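Local structure of Poly(A) RNA polymerase GLD2 (Rattus norvegicus, 6LBK) at residues Y195-I207 / P273-L287. The protein probably adds successive AMP units from ATP to the 3' ends of selected cytoplasmic mRNAs and a single nucleotide to certain microRNAs. The protein carries 1 engineered substitution. Residues are numbered along the deposited sequence; the frame is centred on the assembly and turned at random.
Sequences YLENRVRPLVLVI and PPYLSKNESSLGDLL
With CG set opposite its own carbonyl carbon (chi1 -71°) and the chain bent at chi3 (-75°), Arg199 brings the edge of its guanidinium up to the carbonyls at the Asx turn of Asn279. The contact joins helix 200-207 and the loop before it to helix 283-287 and the loop leading into it, away from the predicted metal site; helix 51-63 also covers Pro202 and Leu283. Ser281 O lies 2.5 Å from Arg199 NH1, and Asn279 O accepts from Arg199 NH2 at 3.3 Å. Glu197, extended beyond CG, pairs with Arg199 NH2 in a salt bridge whose very short modelled length is doubtful. Within the turn, Asn279 OD1 accepts from Ser281 N at 2.7 Å, the donor standing above the amide carbonyl plane. The aliphatic part of Arg199 is packed too, its CG 3.6 Å from Leu283 CD2, while Leu286 crosses it at about a right angle. An alanine in place of Arg199 is likely to leave the Glu197 carboxylate without its charged mate and the turn carbonyls without these donors. Farther along, Leu203 CD1 rests on Leu287 CB. At the far end, Tyr275 N donates to Leu196 O at 3.1 Å.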
# COMPACT_ATOMS: atom_id res chain seq x y z
N TYR A 195 6.28 -4.10 10.56
CA TYR A 195 6.53 -4.44 11.95
C TYR A 195 8.03 -4.45 12.28
O TYR A 195 8.41 -4.86 13.38
CB TYR A 195 5.86 -5.78 12.27
CG TYR A 195 4.35 -5.70 12.19
CD1 TYR A 195 3.59 -5.29 13.29
CD2 TYR A 195 3.68 -5.99 11.00
CE1 TYR A 195 2.20 -5.19 13.21
CE2 TYR A 195 2.30 -5.90 10.91
CZ TYR A 195 1.56 -5.51 12.01
OH TYR A 195 0.18 -5.42 11.90
N LEU A 196 8.88 -3.96 11.35
CA LEU A 196 10.32 -3.92 11.61
C LEU A 196 10.66 -2.79 12.58
O LEU A 196 11.68 -2.85 13.28
CB LEU A 196 11.08 -3.76 10.29
CG LEU A 196 12.51 -4.33 10.17
CD1 LEU A 196 12.46 -5.86 10.14
CD2 LEU A 196 13.26 -3.80 8.95
N GLU A 197 9.82 -1.75 12.64
CA GLU A 197 10.00 -0.65 13.58
C GLU A 197 8.66 0.02 13.87
O GLU A 197 7.83 0.18 12.98
CB GLU A 197 10.98 0.35 13.02
CG GLU A 197 11.13 1.52 13.87
CD GLU A 197 12.23 2.32 13.36
OE1 GLU A 197 12.99 1.74 12.57
OE2 GLU A 197 12.32 3.52 13.71
N ASN A 198 8.49 0.46 15.13
CA ASN A 198 7.20 0.89 15.64
C ASN A 198 6.69 2.19 15.04
O ASN A 198 5.50 2.49 15.21
CB ASN A 198 7.24 1.03 17.17
CG ASN A 198 8.50 1.72 17.67
OD1 ASN A 198 9.02 2.64 17.03
ND2 ASN A 198 8.97 1.32 18.85
N ARG A 199 7.54 2.97 14.35
CA ARG A 199 7.11 4.22 13.74
C ARG A 199 6.62 4.06 12.32
O ARG A 199 5.95 4.97 11.81
CB ARG A 199 8.26 5.25 13.77
CG ARG A 199 8.57 5.80 15.14
CD ARG A 199 9.84 6.63 15.14
NE ARG A 199 11.00 5.75 15.07
CZ ARG A 199 12.27 6.16 15.06
NH1 ARG A 199 12.57 7.45 15.10
NH2 ARG A 199 13.25 5.26 14.99
N VAL A 200 6.96 2.96 11.66
CA VAL A 200 6.61 2.82 10.24
C VAL A 200 5.10 2.83 10.06
O VAL A 200 4.57 3.50 9.16
CB VAL A 200 7.24 1.56 9.64
CG1 VAL A 200 6.77 1.40 8.22
CG2 VAL A 200 8.79 1.65 9.69
N ARG A 201 4.36 2.11 10.92
CA ARG A 201 2.92 2.01 10.71
C ARG A 201 2.18 3.30 11.05
O ARG A 201 1.32 3.72 10.25
CB ARG A 201 2.35 0.81 11.47
CG ARG A 201 2.59 -0.52 10.71
CD ARG A 201 2.21 -1.77 11.55
NE ARG A 201 0.76 -1.95 11.64
CZ ARG A 201 0.06 -1.92 12.77
NH1 ARG A 201 0.67 -1.74 13.93
NH2 ARG A 201 -1.25 -2.07 12.74
N PRO A 202 2.43 3.98 12.19
CA PRO A 202 1.77 5.28 12.42
C PRO A 202 2.05 6.31 11.34
O PRO A 202 1.14 7.05 10.92
CB PRO A 202 2.32 5.73 13.79
CG PRO A 202 2.70 4.46 14.47
CD PRO A 202 3.21 3.56 13.38
N LEU A 203 3.29 6.36 10.86
CA LEU A 203 3.63 7.34 9.85
C LEU A 203 2.92 7.04 8.55
O LEU A 203 2.33 7.92 7.93
CB LEU A 203 5.14 7.35 9.62
CG LEU A 203 5.51 8.54 8.75
CD1 LEU A 203 5.53 9.84 9.65
CD2 LEU A 203 6.81 8.36 7.94
N VAL A 204 2.96 5.77 8.13
CA VAL A 204 2.31 5.40 6.89
C VAL A 204 0.81 5.69 6.96
O VAL A 204 0.22 6.18 5.99
CB VAL A 204 2.61 3.93 6.56
CG1 VAL A 204 1.55 3.35 5.63
CG2 VAL A 204 4.03 3.78 5.95
N LEU A 205 0.19 5.44 8.11
CA LEU A 205 -1.25 5.62 8.21
C LEU A 205 -1.63 7.09 8.12
O LEU A 205 -2.56 7.47 7.39
CB LEU A 205 -1.78 4.97 9.49
CG LEU A 205 -3.27 4.88 9.88
CD1 LEU A 205 -4.03 6.21 9.98
CD2 LEU A 205 -3.96 3.93 8.91
N VAL A 206 -0.96 7.95 8.91
CA VAL A 206 -1.30 9.37 8.85
C VAL A 206 -1.04 9.91 7.45
O VAL A 206 -1.78 10.76 6.95
CB VAL A 206 -0.51 10.17 9.91
CG1 VAL A 206 1.01 10.19 9.58
CG2 VAL A 206 -1.06 11.57 10.00
N ILE A 207 -0.02 9.39 6.78
CA ILE A 207 0.32 9.84 5.44
C ILE A 207 -0.72 9.37 4.42
O ILE A 207 -1.10 10.13 3.51
CB ILE A 207 1.74 9.37 5.13
CG1 ILE A 207 2.73 10.23 5.95
CG2 ILE A 207 2.00 9.44 3.67
CD1 ILE A 207 4.20 9.86 5.78
N PRO A 273 14.35 -10.47 11.90
CA PRO A 273 14.37 -9.82 13.23
C PRO A 273 14.09 -8.33 13.14
O PRO A 273 14.19 -7.74 12.05
CB PRO A 273 15.79 -10.10 13.73
CG PRO A 273 16.60 -10.20 12.47
CD PRO A 273 15.70 -10.81 11.43
N PRO A 274 13.77 -7.67 14.26
CA PRO A 274 13.47 -6.24 14.23
C PRO A 274 14.72 -5.40 14.00
O PRO A 274 15.85 -5.84 14.24
CB PRO A 274 12.90 -5.95 15.62
CG PRO A 274 12.56 -7.26 16.19
CD PRO A 274 13.55 -8.22 15.61
N TYR A 275 14.49 -4.17 13.54
CA TYR A 275 15.55 -3.24 13.18
C TYR A 275 15.69 -2.19 14.28
O TYR A 275 14.72 -1.52 14.63
CB TYR A 275 15.27 -2.57 11.84
CG TYR A 275 16.47 -1.86 11.24
CD1 TYR A 275 17.55 -2.59 10.76
CD2 TYR A 275 16.52 -0.47 11.15
CE1 TYR A 275 18.66 -1.96 10.21
CE2 TYR A 275 17.63 0.17 10.60
CZ TYR A 275 18.70 -0.58 10.13
OH TYR A 275 19.81 0.04 9.58
N LEU A 276 16.89 -2.08 14.83
CA LEU A 276 17.23 -1.01 15.76
C LEU A 276 18.07 0.00 15.00
O LEU A 276 19.15 -0.33 14.49
CB LEU A 276 17.98 -1.58 16.97
CG LEU A 276 17.21 -2.67 17.72
CD1 LEU A 276 18.04 -3.28 18.86
CD2 LEU A 276 15.88 -2.12 18.24
N SER A 277 17.59 1.23 14.91
CA SER A 277 18.24 2.29 14.16
C SER A 277 18.73 3.38 15.11
O SER A 277 18.25 3.50 16.24
CB SER A 277 17.30 2.89 13.12
OG SER A 277 16.25 3.61 13.73
N LYS A 278 19.73 4.14 14.67
CA LYS A 278 20.27 5.20 15.52
C LYS A 278 19.39 6.45 15.53
O LYS A 278 19.52 7.27 16.45
CB LYS A 278 21.69 5.58 15.07
CG LYS A 278 22.71 4.45 15.04
CD LYS A 278 24.09 4.96 14.64
CE LYS A 278 25.09 3.81 14.48
NZ LYS A 278 26.46 4.28 14.13
N ASN A 279 18.51 6.63 14.55
CA ASN A 279 17.72 7.86 14.42
C ASN A 279 16.71 7.99 15.56
O ASN A 279 15.86 7.11 15.74
CB ASN A 279 16.98 7.89 13.09
CG ASN A 279 16.11 9.11 12.96
OD1 ASN A 279 14.99 9.13 13.47
ND2 ASN A 279 16.60 10.14 12.27
N GLU A 280 16.76 9.12 16.28
CA GLU A 280 15.80 9.40 17.35
C GLU A 280 14.68 10.37 16.93
O GLU A 280 13.96 10.85 17.81
CB GLU A 280 16.51 9.96 18.58
CG GLU A 280 17.61 9.10 19.18
CD GLU A 280 18.14 9.66 20.49
OE1 GLU A 280 18.10 10.90 20.68
OE2 GLU A 280 18.60 8.87 21.35
N SER A 281 14.48 10.63 15.64
CA SER A 281 13.40 11.53 15.24
C SER A 281 12.05 10.98 15.68
O SER A 281 11.72 9.83 15.41
CB SER A 281 13.39 11.71 13.71
OG SER A 281 14.66 12.04 13.16
N SER A 282 11.25 11.82 16.35
CA SER A 282 9.90 11.43 16.74
C SER A 282 8.96 11.44 15.54
O SER A 282 9.35 11.79 14.42
CB SER A 282 9.39 12.32 17.87
OG SER A 282 9.29 13.64 17.44
N LEU A 283 7.71 11.02 15.77
CA LEU A 283 6.73 10.89 14.68
C LEU A 283 6.44 12.22 14.00
O LEU A 283 6.26 12.28 12.78
CB LEU A 283 5.42 10.29 15.19
CG LEU A 283 5.34 8.77 15.45
CD1 LEU A 283 3.93 8.43 15.96
CD2 LEU A 283 5.74 7.92 14.25
N GLY A 284 6.35 13.31 14.78
CA GLY A 284 6.08 14.62 14.20
C GLY A 284 7.27 15.17 13.44
O GLY A 284 7.10 15.74 12.35
N ASP A 285 8.48 14.97 13.97
CA ASP A 285 9.71 15.29 13.23
C ASP A 285 9.76 14.53 11.90
O ASP A 285 10.08 15.12 10.86
CB ASP A 285 10.95 14.96 14.07
CG ASP A 285 11.20 15.97 15.22
OD1 ASP A 285 10.72 17.13 15.14
OD2 ASP A 285 11.89 15.60 16.21
N LEU A 286 9.39 13.25 11.92
CA LEU A 286 9.46 12.44 10.70
C LEU A 286 8.37 12.81 9.70
O LEU A 286 8.62 12.81 8.50
CB LEU A 286 9.40 10.96 11.05
CG LEU A 286 10.67 10.47 11.72
CD1 LEU A 286 10.37 9.17 12.46
CD2 LEU A 286 11.77 10.30 10.68
N LEU A 287 7.16 13.11 10.16
CA LEU A 287 6.13 13.52 9.21
C LEU A 287 6.49 14.86 8.56
O LEU A 287 6.30 15.04 7.34
CB LEU A 287 4.76 13.59 9.90
CG LEU A 287 3.59 14.18 9.08
CD1 LEU A 287 3.24 13.39 7.84
CD2 LEU A 287 2.33 14.51 9.95